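Local coordinates for protein 2-methyl-aconitate isomerase (Shewanella oneidensis, PDB 5K87) that catalyses the cis-trans isomerization of 2-methyl-aconitate in the 2-methylcitrate cycle of propionate breakdown, by base-catalysed proton abstraction and rotation about a carbon-carbon bond, at residues V77-S82 with V89-G94; K84-V89 with T138-Q143. The protein carries 1 engineered substitution. All coordinates share one frame; numbering follows the deposited sequence.

Interaction 1: residues V77-S82 with V89-G94; sequences VILSHS and VDYLFG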
loop_
_atom_site.group_PDB
_atom_site.type_symbol
_atom_site.label_atom_id
_atom_site.label_comp_id
_atom_site.label_asym_id
_atom_site.label_seq_id
_atom_site.Cartn_x
_atom_site.Cartn_y
_atom_site.Cartn_z
ATOM N N VAL A 77 15.021 -6.749 -1.880
ATOM C CA VAL A 77 16.444 -6.519 -2.084
ATOM C C VAL A 77 17.229 -7.535 -1.266
ATOM O O VAL A 77 16.925 -7.764 -0.088
ATOM C CB VAL A 77 16.836 -5.097 -1.623
ATOM C CG1 VAL A 77 18.342 -4.904 -1.649
ATOM C CG2 VAL A 77 16.138 -4.038 -2.469
ATOM N N ILE A 78 18.224 -8.160 -1.894
ATOM C CA ILE A 78 19.138 -9.050 -1.188
ATOM C C ILE A 78 20.555 -8.515 -1.335
ATOM O O ILE A 78 21.031 -8.298 -2.454
ATOM C CB ILE A 78 19.063 -10.488 -1.734
ATOM C CG1 ILE A 78 17.665 -11.067 -1.504
ATOM C CG2 ILE A 78 20.125 -11.381 -1.079
ATOM C CD1 ILE A 78 17.416 -12.365 -2.246
ATOM N N LEU A 79 21.208 -8.291 -0.200
ATOM C CA LEU A 79 22.559 -7.747 -0.180
ATOM C C LEU A 79 23.528 -8.739 0.437
ATOM O O LEU A 79 23.158 -9.495 1.342
ATOM C CB LEU A 79 22.590 -6.447 0.623
ATOM C CG LEU A 79 21.615 -5.374 0.121
ATOM C CD1 LEU A 79 21.713 -4.077 0.902
ATOM C CD2 LEU A 79 21.831 -5.095 -1.355
ATOM N N SER A 80 24.772 -8.711 -0.031
ATOM C CA SER A 80 25.809 -9.608 0.459
ATOM C C SER A 80 27.165 -8.943 0.286
ATOM O O SER A 80 27.297 -7.953 -0.437
ATOM C CB SER A 80 25.783 -10.903 -0.337
ATOM O OG SER A 80 25.892 -10.635 -1.723
ATOM N N HIS A 81 28.176 -9.494 0.952
ATOM C CA HIS A 81 29.563 -9.085 0.720
ATOM C C HIS A 81 29.924 -9.300 -0.731
ATOM O O HIS A 81 29.550 -10.305 -1.333
ATOM C CB HIS A 81 30.528 -9.936 1.547
ATOM C CG HIS A 81 30.407 -9.741 3.022
ATOM N ND1 HIS A 81 30.863 -8.608 3.666
ATOM C CD2 HIS A 81 29.905 -10.544 3.989
ATOM C CE1 HIS A 81 30.632 -8.718 4.959
ATOM N NE2 HIS A 81 30.054 -9.885 5.185
ATOM N N SER A 82 30.680 -8.367 -1.293
ATOM C CA SER A 82 31.102 -8.495 -2.681
ATOM C C SER A 82 32.425 -9.233 -2.826
ATOM O O SER A 82 33.313 -9.111 -1.981
ATOM C CB SER A 82 31.228 -7.123 -3.331
ATOM O OG SER A 82 31.459 -7.264 -4.720
ATOM N N VAL A 89 29.673 -4.156 -1.683
ATOM C CA VAL A 89 28.467 -4.919 -1.432
ATOM C C VAL A 89 27.846 -5.308 -2.765
ATOM O O VAL A 89 27.888 -4.526 -3.719
ATOM C CB VAL A 89 27.471 -4.095 -0.554
ATOM C CG1 VAL A 89 27.074 -2.797 -1.241
ATOM C CG2 VAL A 89 26.238 -4.921 -0.176
ATOM N N ASP A 90 27.305 -6.520 -2.845
ATOM C CA ASP A 90 26.540 -6.968 -4.006
ATOM C C ASP A 90 25.048 -6.755 -3.758
ATOM O O ASP A 90 24.526 -7.086 -2.682
ATOM C CB ASP A 90 26.761 -8.451 -4.280
ATOM C CG ASP A 90 28.111 -8.756 -4.885
ATOM O OD1 ASP A 90 28.884 -7.826 -5.181
ATOM O OD2 ASP A 90 28.384 -9.960 -5.082
ATOM N N TYR A 91 24.364 -6.262 -4.783
ATOM C CA TYR A 91 22.970 -5.839 -4.680
ATOM C C TYR A 91 22.127 -6.557 -5.735
ATOM O O TYR A 91 22.359 -6.393 -6.936
ATOM C CB TYR A 91 22.940 -4.320 -4.870
ATOM C CG TYR A 91 21.622 -3.625 -5.167
ATOM C CD1 TYR A 91 20.393 -4.146 -4.763
ATOM C CD2 TYR A 91 21.620 -2.416 -5.853
ATOM C CE1 TYR A 91 19.207 -3.475 -5.039
ATOM C CE2 TYR A 91 20.440 -1.739 -6.125
ATOM C CZ TYR A 91 19.242 -2.280 -5.721
ATOM O OH TYR A 91 18.062 -1.625 -5.990
ATOM N N LEU A 92 21.159 -7.350 -5.270
ATOM C CA LEU A 92 20.137 -7.927 -6.140
ATOM C C LEU A 92 18.785 -7.305 -5.840
ATOM O O LEU A 92 18.363 -7.226 -4.677
ATOM C CB LEU A 92 20.033 -9.439 -5.967
ATOM C CG LEU A 92 21.118 -10.282 -6.630
ATOM C CD1 LEU A 92 20.991 -11.735 -6.181
ATOM C CD2 LEU A 92 21.021 -10.178 -8.146
ATOM N N PHE A 93 18.112 -6.854 -6.891
ATOM C CA PHE A 93 16.772 -6.310 -6.792
ATOM C C PHE A 93 15.772 -7.271 -7.410
ATOM O O PHE A 93 15.947 -7.707 -8.559
ATOM C CB PHE A 93 16.693 -4.973 -7.523
ATOM C CG PHE A 93 15.303 -4.446 -7.642
ATOM C CD1 PHE A 93 14.575 -4.130 -6.505
ATOM C CD2 PHE A 93 14.706 -4.277 -8.878
ATOM C CE1 PHE A 93 13.275 -3.653 -6.591
ATOM C CE2 PHE A 93 13.404 -3.796 -8.966
ATOM C CZ PHE A 93 12.693 -3.488 -7.819
ATOM N N GLY A 94 14.723 -7.594 -6.665
ATOM C CA GLY A 94 13.646 -8.434 -7.163
ATOM C C GLY A 94 12.342 -7.667 -7.240
ATOM O O GLY A 94 11.804 -7.225 -6.216
HETATM O O HOH W 1 28.036 -11.664 -3.188
#
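The antiparallel beta hairpin formed by strands 75-81 and 89-96 pairs Ile78 with Leu92 and Ser80 with Asp90 as its hydrogen-bonded pairs. Ile78 N lies 2.9 Å from Leu92 O, and Asp90 N reaches Ser80 O at 2.8 Å; the segment axes run at 160° to each other. At the loop end of the hairpin, in the Asp90 conformer described here, Ser82 OG donates to Asp90 OD1 over 2.7 Å, meeting the syn side of that oxygen but 33° out of the carboxylate plane. A water accepts from Ser80 OG and donates to both His81 O and Asp90 OD2, so in this conformer each carboxylate oxygen has its own partner.

Val77, Leu79, Tyr91 and Phe93 share the face that looks toward helix 113-122 and the loop carrying Cys109, an inferred proton donor/acceptor of this DAP epimerase-clan protein. With CG anti to the backbone N (chi1 165°), the Tyr91 ring runs obliquely past Val77: its CE1 lies 3.8 Å from Val77 CG1, while Leu79 CD2 comes to 3.8 Å from Tyr91 CB. Tyr91 OH bonds to the backbone O of Cys109. Val77 CG2 meets the Phe93 ring at its edge, 4.3 Å from CD1.

Interaction 2: residues K84-V89 with T138-Q143; sequences KANHDV and TVRIWQ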
loop_
_atom_site.group_PDB
_atom_site.type_symbol
_atom_site.label_atom_id
_atom_site.label_comp_id
_atom_site.label_asym_id
_atom_site.label_seq_id
_atom_site.Cartn_x
_atom_site.Cartn_y
_atom_site.Cartn_z
ATOM N N LYS A 84 33.812 -8.730 -5.904
ATOM C CA LYS A 84 34.293 -7.952 -7.037
ATOM C C LYS A 84 35.356 -6.973 -6.571
ATOM O O LYS A 84 35.212 -6.338 -5.527
ATOM C CB LYS A 84 33.139 -7.181 -7.684
ATOM C CG LYS A 84 32.054 -8.054 -8.302
ATOM C CD LYS A 84 32.480 -8.598 -9.655
ATOM C CE LYS A 84 32.758 -7.469 -10.638
ATOM N NZ LYS A 84 33.115 -7.986 -11.992
ATOM N N ALA A 85 36.433 -6.855 -7.340
ATOM C CA ALA A 85 37.454 -5.863 -7.035
ATOM C C ALA A 85 36.843 -4.472 -6.948
ATOM O O ALA A 85 36.026 -4.093 -7.786
ATOM C CB ALA A 85 38.558 -5.892 -8.081
ATOM N N ASN A 86 37.229 -3.741 -5.909
ATOM C CA ASN A 86 36.843 -2.346 -5.728
ATOM C C ASN A 86 35.344 -2.138 -5.524
ATOM O O ASN A 86 34.811 -1.075 -5.841
ATOM C CB ASN A 86 37.357 -1.489 -6.888
ATOM C CG ASN A 86 38.831 -1.715 -7.163
ATOM O OD1 ASN A 86 39.659 -1.653 -6.256
ATOM N ND2 ASN A 86 39.159 -2.011 -8.415
ATOM N N HIS A 87 34.669 -3.165 -5.006
ATOM C CA HIS A 87 33.276 -3.025 -4.587
ATOM C C HIS A 87 33.111 -3.519 -3.171
ATOM O O HIS A 87 33.865 -4.380 -2.710
ATOM C CB HIS A 87 32.330 -3.771 -5.525
ATOM C CG HIS A 87 32.294 -3.205 -6.907
ATOM N ND1 HIS A 87 33.313 -3.402 -7.815
ATOM C CD2 HIS A 87 31.379 -2.427 -7.533
ATOM C CE1 HIS A 87 33.023 -2.776 -8.943
ATOM N NE2 HIS A 87 31.854 -2.177 -8.799
ATOM N N ASP A 88 32.128 -2.962 -2.478
ATOM C CA ASP A 88 31.874 -3.326 -1.092
ATOM C C ASP A 88 30.733 -4.321 -0.912
ATOM O O ASP A 88 30.803 -5.232 -0.082
ATOM C CB ASP A 88 31.567 -2.072 -0.290
ATOM C CG ASP A 88 32.693 -1.077 -0.333
ATOM O OD1 ASP A 88 33.789 -1.424 0.156
ATOM O OD2 ASP A 88 32.511 0.046 -0.848
ATOM N N VAL A 89 29.673 -4.156 -1.683
ATOM C CA VAL A 89 28.467 -4.919 -1.432
ATOM C C VAL A 89 27.846 -5.308 -2.765
ATOM O O VAL A 89 27.888 -4.526 -3.719
ATOM C CB VAL A 89 27.471 -4.095 -0.554
ATOM C CG1 VAL A 89 27.074 -2.797 -1.241
ATOM C CG2 VAL A 89 26.238 -4.921 -0.176
ATOM N N THR A 138 31.567 6.315 1.380
ATOM C CA THR A 138 31.322 6.070 -0.029
ATOM C C THR A 138 31.191 4.566 -0.264
ATOM O O THR A 138 32.174 3.818 -0.207
ATOM C CB THR A 138 32.444 6.686 -0.878
ATOM O OG1 THR A 138 32.380 8.114 -0.764
ATOM C CG2 THR A 138 32.309 6.297 -2.330
ATOM N N VAL A 139 29.959 4.124 -0.486
ATOM C CA VAL A 139 29.671 2.706 -0.656
ATOM C C VAL A 139 29.715 2.362 -2.132
ATOM O O VAL A 139 28.973 2.941 -2.938
ATOM C CB VAL A 139 28.288 2.336 -0.080
ATOM C CG1 VAL A 139 28.037 0.851 -0.236
ATOM C CG2 VAL A 139 28.206 2.730 1.384
ATOM N N ARG A 140 30.582 1.419 -2.484
ATOM C CA ARG A 140 30.739 0.987 -3.865
ATOM C C ARG A 140 29.886 -0.256 -4.080
ATOM O O ARG A 140 30.189 -1.338 -3.571
ATOM C CB ARG A 140 32.216 0.712 -4.164
ATOM C CG ARG A 140 33.127 1.923 -3.885
ATOM C CD ARG A 140 34.601 1.528 -3.769
ATOM N NE ARG A 140 34.809 0.589 -2.673
ATOM C CZ ARG A 140 35.935 -0.083 -2.460
ATOM N NH1 ARG A 140 36.971 0.072 -3.274
ATOM N NH2 ARG A 140 36.017 -0.924 -1.439
ATOM N N ILE A 141 28.783 -0.080 -4.797
ATOM C CA ILE A 141 27.791 -1.137 -4.945
ATOM C C ILE A 141 27.972 -1.849 -6.273
ATOM O O ILE A 141 28.046 -1.206 -7.320
ATOM C CB ILE A 141 26.362 -0.557 -4.886
ATOM C CG1 ILE A 141 26.124 0.174 -3.560
ATOM C CG2 ILE A 141 25.343 -1.659 -5.064
ATOM C CD1 ILE A 141 24.946 1.118 -3.583
ATOM N N TRP A 142 28.047 -3.171 -6.234
ATOM C CA TRP A 142 27.985 -3.976 -7.444
ATOM C C TRP A 142 26.529 -4.350 -7.665
ATOM O O TRP A 142 25.939 -5.116 -6.894
ATOM C CB TRP A 142 28.850 -5.227 -7.315
ATOM C CG TRP A 142 28.774 -6.132 -8.510
ATOM C CD1 TRP A 142 28.269 -7.405 -8.548
ATOM C CD2 TRP A 142 29.220 -5.836 -9.839
ATOM N NE1 TRP A 142 28.380 -7.916 -9.821
ATOM C CE2 TRP A 142 28.950 -6.975 -10.629
ATOM C CE3 TRP A 142 29.816 -4.720 -10.435
ATOM C CZ2 TRP A 142 29.270 -7.027 -11.989
ATOM C CZ3 TRP A 142 30.122 -4.774 -11.794
ATOM C CH2 TRP A 142 29.851 -5.923 -12.547
ATOM N N GLN A 143 25.945 -3.764 -8.700
ATOM C CA GLN A 143 24.571 -4.048 -9.078
ATOM C C GLN A 143 24.601 -5.368 -9.832
ATOM O O GLN A 143 25.024 -5.421 -10.987
ATOM C CB GLN A 143 24.001 -2.912 -9.929
ATOM C CG GLN A 143 22.523 -2.644 -9.659
ATOM C CD GLN A 143 21.691 -3.896 -9.821
ATOM O OE1 GLN A 143 21.915 -4.687 -10.735
ATOM N NE2 GLN A 143 20.743 -4.104 -8.914
HETATM O O HOH W 2 39.528 -1.110 -3.276
#
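Asp88 and Arg140 face each other across the contact, the guanidinium gripping the carboxylate side-on. Arg140 NH2 bonds Asp88 OD1 at 2.8 Å, and Arg140 NE bonds Asp88 OD2 at 3.0 Å. Both oxygens lie in the guanidinium plane, yet the two flat groups are turned 47° apart, so the donors approach from above the carboxylate plane. The anti lone pair of Asp88 OD2 takes a further bond from Arg140 N, 2.9 Å away. One guanidinium face lies under the Asn86-His87 peptide, and a water links Arg140 NH1 to Asn86 OD1. A leucine in place of Arg140 would probably leave the buried Asp88 carboxylate without its charged mate and free to turn about its backbone-held oxygen.

Lys84, which opens a type II turn ending at His87, folds over Trp142: bends at chi2 and chi3 carry the chain across the indole face, with CE 3.6 Å from the centroid of the six-membered ring and NZ in cation-pi range. The edge of Trp142 points at the face of His87 in a T-shaped pair, planes at 79° and Trp142 CE3 3.6 Å from His87 NE2. His87 ND1 donates to Ala85 O and its NE2 bonds Thr149, fixing the imidazole's rotation. Beyond the turn, Asp88 N bonds Arg140 O at 2.8 Å, and Trp142 N to Val89 O (2.9 Å) continues the parallel pairing at the Val89-Ile141 bridge. With Asp88 OD2 accepting two hydrogen bonds, the guanidinium beside both oxygens and nearby Arg130 adding a long, weak ion pair, Asp88 is likely to stay ionised.

Overall arrangement
Along the chain the segments alternate: 77-82, then 84-89 running into 89-94, and finally 138-143. The centres of the two interactions lie about 10 Å apart, and Val89 belongs to both. Interaction 1 is the antiparallel hairpin of strands 75-81 and 89-96; interaction 2 joins the connecting loop, and the start of strand 89-96, to strand 135-143, which runs parallel to it. Strand 89-96 is therefore the middle one of three. The probable hydrogen bond from Tyr91 N to Trp142 O (2.9 Å) continues the parallel pairing, and Tyr91 CB packs on Ile141 CG2. Helix 113-122 covers side chains from both contacts. Interaction 1 reaches Cys109 through Tyr91, whereas interaction 2 lies farther out, Ile141 about 11 Å from Cys109 between side chains.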